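Local coordinates for protein beta-1,3-glucosyltransferase (Paecilomyces sp. J18, PDB 5JVV) that is a carbohydrate-active enzyme, probably of glycoside hydrolase family 16, built as a curved beta-sandwich, at residues P112-I117 with H134-C139; W190-I195 with I232-K237. All blocks are in the same frame, centred on the assembly; numbering follows the deposited sequence.

In the fold
Contact 1 and contact 2 lie side by side on one side of the chain's centre, about 11 Å apart between their centres. Contact 1 lies on the strand carrying the E-I-D-I-I-E sequence signature of family 16 and pairs E116 with H134. Contact 2 fastens the hairpin loop 190-195 to 232-237, which leads from strand 224-226 of one sheet toward strand 240-247 of the other. The two meet directly: I117 CD1 lies 3.5 Å from I195 CD1, and G137 N is 2.8 Å from E235 OE2, probably a hydrogen bond. The C139-C230 disulfide adds a covalent tie beside this junction, and L133, next to H134 in the chain, touches I195, I232 and F236 of contact 2.

Contact 1 of 2, residues P112-I117 with H134-C139; sequences PDDGEI and HTKGNC
H134 pairs with E116 as the hydrogen-bonded partner of an antiparallel bridge. H134 N donates to E116 O at 3.0 Å, nearly straight (171°), while E116 N returns a bond of 3.0 Å to H134 O, coming in tilted from the carbonyl plane. The two side chains rise alongside each other from the same face of the sheet. With H134 CG beside its own backbone N (chi1 -60°), the imidazole turns its CD2 edge to the glutamate stem, 3.6 Å from E116 CG. The carboxylate is held by a different residue: W111 NE1 donates to E116 OE2. H134 O also presses on G115, 3.1 Å from its CA, a place suited to a residue with no CB. G115 moreover has positive phi and ends a type I turn begun by P112. T135 points the other way, and its hydroxyl donates to G137 O, bracing the backbone where it leaves the strand. At K136 water takes over from direct pairing: one molecule accepts from K136 N and donates to D114 O. The long aliphatic stem runs past the turn, with K136 CG 3.6 Å from D113 O, and a bend at chi3 (85°) helps bring the amine to D114. K136 NZ and D114 OD1 form only a long salt bridge of 3.6 Å, reinforced by a second water that accepts from NZ and donates to OD1; lysine suits this exposed place, since its long chain spans the turn and leaves the amine among water and carboxylate. The pair thus joins strand 116-121 to the last residue of strand 130-134; strand 100-107 borders strand 116-121 on its other edge, where I117 and T106 are joined by backbone hydrogen bonding, and backbone bonds to C156 secure T135 and C139.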
# COMPACT_ATOMS: atom_id res chain seq x y z
N PRO A 112 -2.36 -15.33 -4.95
CA PRO A 112 -2.62 -14.12 -5.75
C PRO A 112 -3.66 -14.32 -6.84
O PRO A 112 -3.94 -13.40 -7.62
CB PRO A 112 -1.27 -13.90 -6.42
CG PRO A 112 -0.76 -15.29 -6.67
CD PRO A 112 -1.18 -16.06 -5.43
N ASP A 113 -4.25 -15.50 -6.90
CA ASP A 113 -4.96 -15.89 -8.11
C ASP A 113 -6.41 -15.43 -8.25
O ASP A 113 -7.09 -15.80 -9.21
CB ASP A 113 -4.77 -17.39 -8.36
CG ASP A 113 -3.30 -17.74 -8.56
OD1 ASP A 113 -2.76 -17.40 -9.64
OD2 ASP A 113 -2.68 -18.33 -7.65
N ASP A 114 -6.88 -14.62 -7.31
CA ASP A 114 -8.16 -13.92 -7.47
C ASP A 114 -7.92 -12.48 -7.91
O ASP A 114 -8.88 -11.71 -8.11
CB ASP A 114 -8.95 -13.93 -6.17
CG ASP A 114 -9.89 -15.12 -6.07
OD1 ASP A 114 -10.09 -15.80 -7.10
OD2 ASP A 114 -10.43 -15.35 -4.97
N GLY A 115 -6.65 -12.11 -8.05
CA GLY A 115 -6.29 -10.74 -8.37
C GLY A 115 -6.26 -9.86 -7.13
O GLY A 115 -6.47 -10.34 -6.01
N GLU A 116 -5.99 -8.57 -7.33
CA GLU A 116 -5.87 -7.63 -6.21
C GLU A 116 -5.85 -6.20 -6.72
O GLU A 116 -5.61 -5.94 -7.91
CB GLU A 116 -4.57 -7.91 -5.43
CG GLU A 116 -3.31 -7.55 -6.19
CD GLU A 116 -2.06 -8.11 -5.55
OE1 GLU A 116 -1.32 -7.36 -4.87
OE2 GLU A 116 -1.82 -9.32 -5.70
N ILE A 117 -6.13 -5.26 -5.81
CA ILE A 117 -6.02 -3.84 -6.10
C ILE A 117 -4.91 -3.25 -5.24
O ILE A 117 -5.01 -3.28 -4.02
CB ILE A 117 -7.33 -3.10 -5.77
CG1 ILE A 117 -8.51 -3.68 -6.56
CG2 ILE A 117 -7.19 -1.60 -6.04
CD1 ILE A 117 -9.85 -3.35 -5.94
N HIS A 134 -4.41 -6.45 -10.65
CA HIS A 134 -4.28 -7.76 -11.27
C HIS A 134 -5.68 -8.33 -11.31
O HIS A 134 -6.36 -8.34 -10.28
CB HIS A 134 -3.38 -8.68 -10.44
CG HIS A 134 -1.98 -8.18 -10.26
ND1 HIS A 134 -0.98 -8.40 -11.18
CD2 HIS A 134 -1.41 -7.48 -9.25
CE1 HIS A 134 0.14 -7.86 -10.75
NE2 HIS A 134 -0.09 -7.29 -9.58
N THR A 135 -6.12 -8.79 -12.47
CA THR A 135 -7.47 -9.30 -12.62
C THR A 135 -7.46 -10.74 -13.13
O THR A 135 -6.50 -11.14 -13.79
CB THR A 135 -8.31 -8.45 -13.60
OG1 THR A 135 -7.68 -8.42 -14.89
CG2 THR A 135 -8.46 -7.02 -13.10
N LYS A 136 -8.52 -11.49 -12.86
CA LYS A 136 -8.65 -12.83 -13.46
C LYS A 136 -9.00 -12.73 -14.95
O LYS A 136 -8.44 -13.47 -15.78
CB LYS A 136 -9.72 -13.67 -12.74
CG LYS A 136 -9.37 -14.06 -11.31
CD LYS A 136 -10.61 -14.55 -10.53
CE LYS A 136 -10.89 -16.03 -10.77
NZ LYS A 136 -12.10 -16.54 -10.04
N GLY A 137 -9.91 -11.83 -15.29
CA GLY A 137 -10.37 -11.70 -16.67
C GLY A 137 -9.49 -10.84 -17.55
O GLY A 137 -8.64 -10.10 -17.06
N ASN A 138 -9.70 -10.93 -18.86
CA ASN A 138 -9.03 -10.05 -19.81
C ASN A 138 -9.50 -8.62 -19.63
O ASN A 138 -10.68 -8.31 -19.85
CB ASN A 138 -9.33 -10.49 -21.25
CG ASN A 138 -9.00 -11.95 -21.50
OD1 ASN A 138 -9.79 -12.68 -22.11
ND2 ASN A 138 -7.84 -12.39 -21.03
N CYS A 139 -8.58 -7.75 -19.23
CA CYS A 139 -8.90 -6.35 -18.95
C CYS A 139 -7.75 -5.49 -19.42
O CYS A 139 -6.64 -5.61 -18.89
CB CYS A 139 -9.07 -6.14 -17.44
SG CYS A 139 -10.48 -6.95 -16.67
O HOH W 1 -9.80 -10.63 -10.56
O HOH W 2 -12.69 -15.72 -7.29

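Contact 2 of 2, residues W190-I195 with I232-K237; sequences WTDEFI and IGKEFK
The indole of W190 meets 232-237 with its edge: G233 O, F236 O and K237 O all lie in the ring plane around its rim, while H83 stacks on the ring. Tryptophan suits this place because it offers a broad apolar plate with one N-H at the edge, and W190 CG, lying opposite the backbone N (chi1 170°), carries that edge across to G233 O. W190 NE1 donates to a lone pair of G233 O at 2.9 Å, almost straight (169°) and within the planes of both groups. Farther round, W190 CZ2 lies beside F236 CB at 3.7 Å. One face of the F236 ring is covered by E235 CB, offset toward the rim, and I195 CD1 approaches the ring obliquely, 3.7 Å from F236 CE2. I195 CD1 also reaches I232 CG2 at 3.8 Å, the two isoleucines crossing at about a right angle, so that the end methyl of the longer arm touches both a second isoleucine and a phenylalanine. The F194 ring has T191 OG1 over its centre and a cation-pi partner in K196. At the backbone, D192 O accepts a weak bond from G233 N (2.9 Å) and a longer, weak one from K234 N, both in the 3-10 turn. G233 fits here by lacking a CB: its CA sits 3.1 Å from T191 O in a CA-H...O contact. D192 and K234 touch through the lysine's methylenes, K234 CE lying 3.6 Å from D192 OD2; the aspartate's firmer polar partner is H83, which bonds to OD1. T191 OG1 accepts from F194 N, making an ST motif that braces the turn. The whole is a beta-hairpin connection, between strands 184-190 and 195-201, docked on a 3-10 turn in the loop that crosses between the two sheets of the sandwich.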
# COMPACT_ATOMS: atom_id res chain seq x y z
N TRP A 190 -14.90 2.67 -6.46
CA TRP A 190 -15.03 1.36 -7.09
C TRP A 190 -16.47 1.16 -7.55
O TRP A 190 -17.39 1.14 -6.73
CB TRP A 190 -14.60 0.30 -6.07
CG TRP A 190 -14.86 -1.17 -6.38
CD1 TRP A 190 -15.28 -1.72 -7.56
CD2 TRP A 190 -14.70 -2.26 -5.46
NE1 TRP A 190 -15.39 -3.09 -7.43
CE2 TRP A 190 -15.05 -3.44 -6.14
CE3 TRP A 190 -14.30 -2.34 -4.13
CZ2 TRP A 190 -15.01 -4.69 -5.53
CZ3 TRP A 190 -14.25 -3.58 -3.52
CH2 TRP A 190 -14.61 -4.74 -4.22
N THR A 191 -16.67 1.05 -8.87
CA THR A 191 -18.00 0.79 -9.45
C THR A 191 -17.89 -0.44 -10.33
O THR A 191 -16.80 -0.99 -10.45
CB THR A 191 -18.50 1.97 -10.30
OG1 THR A 191 -17.73 2.05 -11.51
CG2 THR A 191 -18.40 3.28 -9.55
N ASP A 192 -18.98 -0.87 -10.95
CA ASP A 192 -18.91 -2.03 -11.83
C ASP A 192 -17.91 -1.78 -12.94
O ASP A 192 -17.15 -2.67 -13.33
CB ASP A 192 -20.28 -2.32 -12.47
CG ASP A 192 -21.20 -3.14 -11.58
OD1 ASP A 192 -20.73 -3.72 -10.58
OD2 ASP A 192 -22.41 -3.22 -11.90
N GLU A 193 -17.91 -0.56 -13.46
CA GLU A 193 -17.16 -0.25 -14.67
C GLU A 193 -15.70 0.09 -14.43
O GLU A 193 -14.85 -0.14 -15.30
CB GLU A 193 -17.84 0.90 -15.41
CG GLU A 193 -19.19 0.51 -15.99
CD GLU A 193 -20.09 1.70 -16.25
OE1 GLU A 193 -19.65 2.85 -16.03
OE2 GLU A 193 -21.24 1.48 -16.68
N PHE A 194 -15.39 0.66 -13.26
CA PHE A 194 -14.04 1.15 -13.04
C PHE A 194 -13.60 1.18 -11.59
O PHE A 194 -14.42 1.14 -10.67
CB PHE A 194 -13.86 2.54 -13.67
CG PHE A 194 -14.82 3.59 -13.15
CD1 PHE A 194 -14.65 4.14 -11.87
CD2 PHE A 194 -15.84 4.07 -13.95
CE1 PHE A 194 -15.52 5.11 -11.41
CE2 PHE A 194 -16.71 5.05 -13.49
CZ PHE A 194 -16.55 5.57 -12.21
N ILE A 195 -12.29 1.23 -11.40
CA ILE A 195 -11.70 1.61 -10.13
C ILE A 195 -10.87 2.85 -10.39
O ILE A 195 -9.97 2.84 -11.24
CB ILE A 195 -10.84 0.48 -9.53
CG1 ILE A 195 -11.76 -0.61 -8.99
CG2 ILE A 195 -9.95 1.01 -8.41
CD1 ILE A 195 -11.11 -1.96 -8.92
N ILE A 232 -14.08 -3.45 -14.97
CA ILE A 232 -12.99 -3.64 -14.01
C ILE A 232 -13.49 -3.99 -12.60
O ILE A 232 -12.93 -4.86 -11.93
CB ILE A 232 -12.12 -2.35 -13.94
CG1 ILE A 232 -11.24 -2.20 -15.19
CG2 ILE A 232 -11.25 -2.32 -12.70
CD1 ILE A 232 -10.08 -3.19 -15.27
N GLY A 233 -14.53 -3.31 -12.15
CA GLY A 233 -15.00 -3.51 -10.79
C GLY A 233 -15.75 -4.81 -10.56
O GLY A 233 -15.97 -5.20 -9.40
N LYS A 234 -16.15 -5.49 -11.64
CA LYS A 234 -16.81 -6.78 -11.51
C LYS A 234 -15.78 -7.91 -11.41
O LYS A 234 -16.13 -9.07 -11.20
CB LYS A 234 -17.74 -7.04 -12.70
CG LYS A 234 -19.02 -6.22 -12.72
CD LYS A 234 -19.94 -6.75 -13.82
CE LYS A 234 -21.16 -5.87 -14.02
NZ LYS A 234 -22.14 -6.53 -14.94
N GLU A 235 -14.51 -7.55 -11.55
CA GLU A 235 -13.43 -8.52 -11.40
C GLU A 235 -13.13 -8.88 -9.96
O GLU A 235 -12.35 -9.81 -9.69
CB GLU A 235 -12.15 -7.98 -12.05
CG GLU A 235 -12.22 -7.87 -13.55
CD GLU A 235 -12.31 -9.23 -14.25
OE1 GLU A 235 -13.01 -9.31 -15.28
OE2 GLU A 235 -11.68 -10.20 -13.77
N PHE A 236 -13.73 -8.15 -9.03
CA PHE A 236 -13.41 -8.31 -7.62
C PHE A 236 -14.64 -8.62 -6.78
O PHE A 236 -15.67 -7.95 -6.89
CB PHE A 236 -12.70 -7.06 -7.10
CG PHE A 236 -11.45 -6.73 -7.86
CD1 PHE A 236 -10.28 -7.43 -7.62
CD2 PHE A 236 -11.46 -5.76 -8.85
CE1 PHE A 236 -9.13 -7.16 -8.36
CE2 PHE A 236 -10.30 -5.47 -9.58
CZ PHE A 236 -9.14 -6.18 -9.33
N LYS A 237 -14.52 -9.65 -5.96
CA LYS A 237 -15.46 -9.91 -4.90
C LYS A 237 -15.22 -8.97 -3.71
O LYS A 237 -14.29 -8.28 -3.75
CB LYS A 237 -15.33 -11.33 -4.50
CG LYS A 237 -15.82 -12.11 -5.66
CD LYS A 237 -15.65 -13.54 -5.46
CE LYS A 237 -16.37 -14.25 -6.57
NZ LYS A 237 -16.15 -15.55 -6.05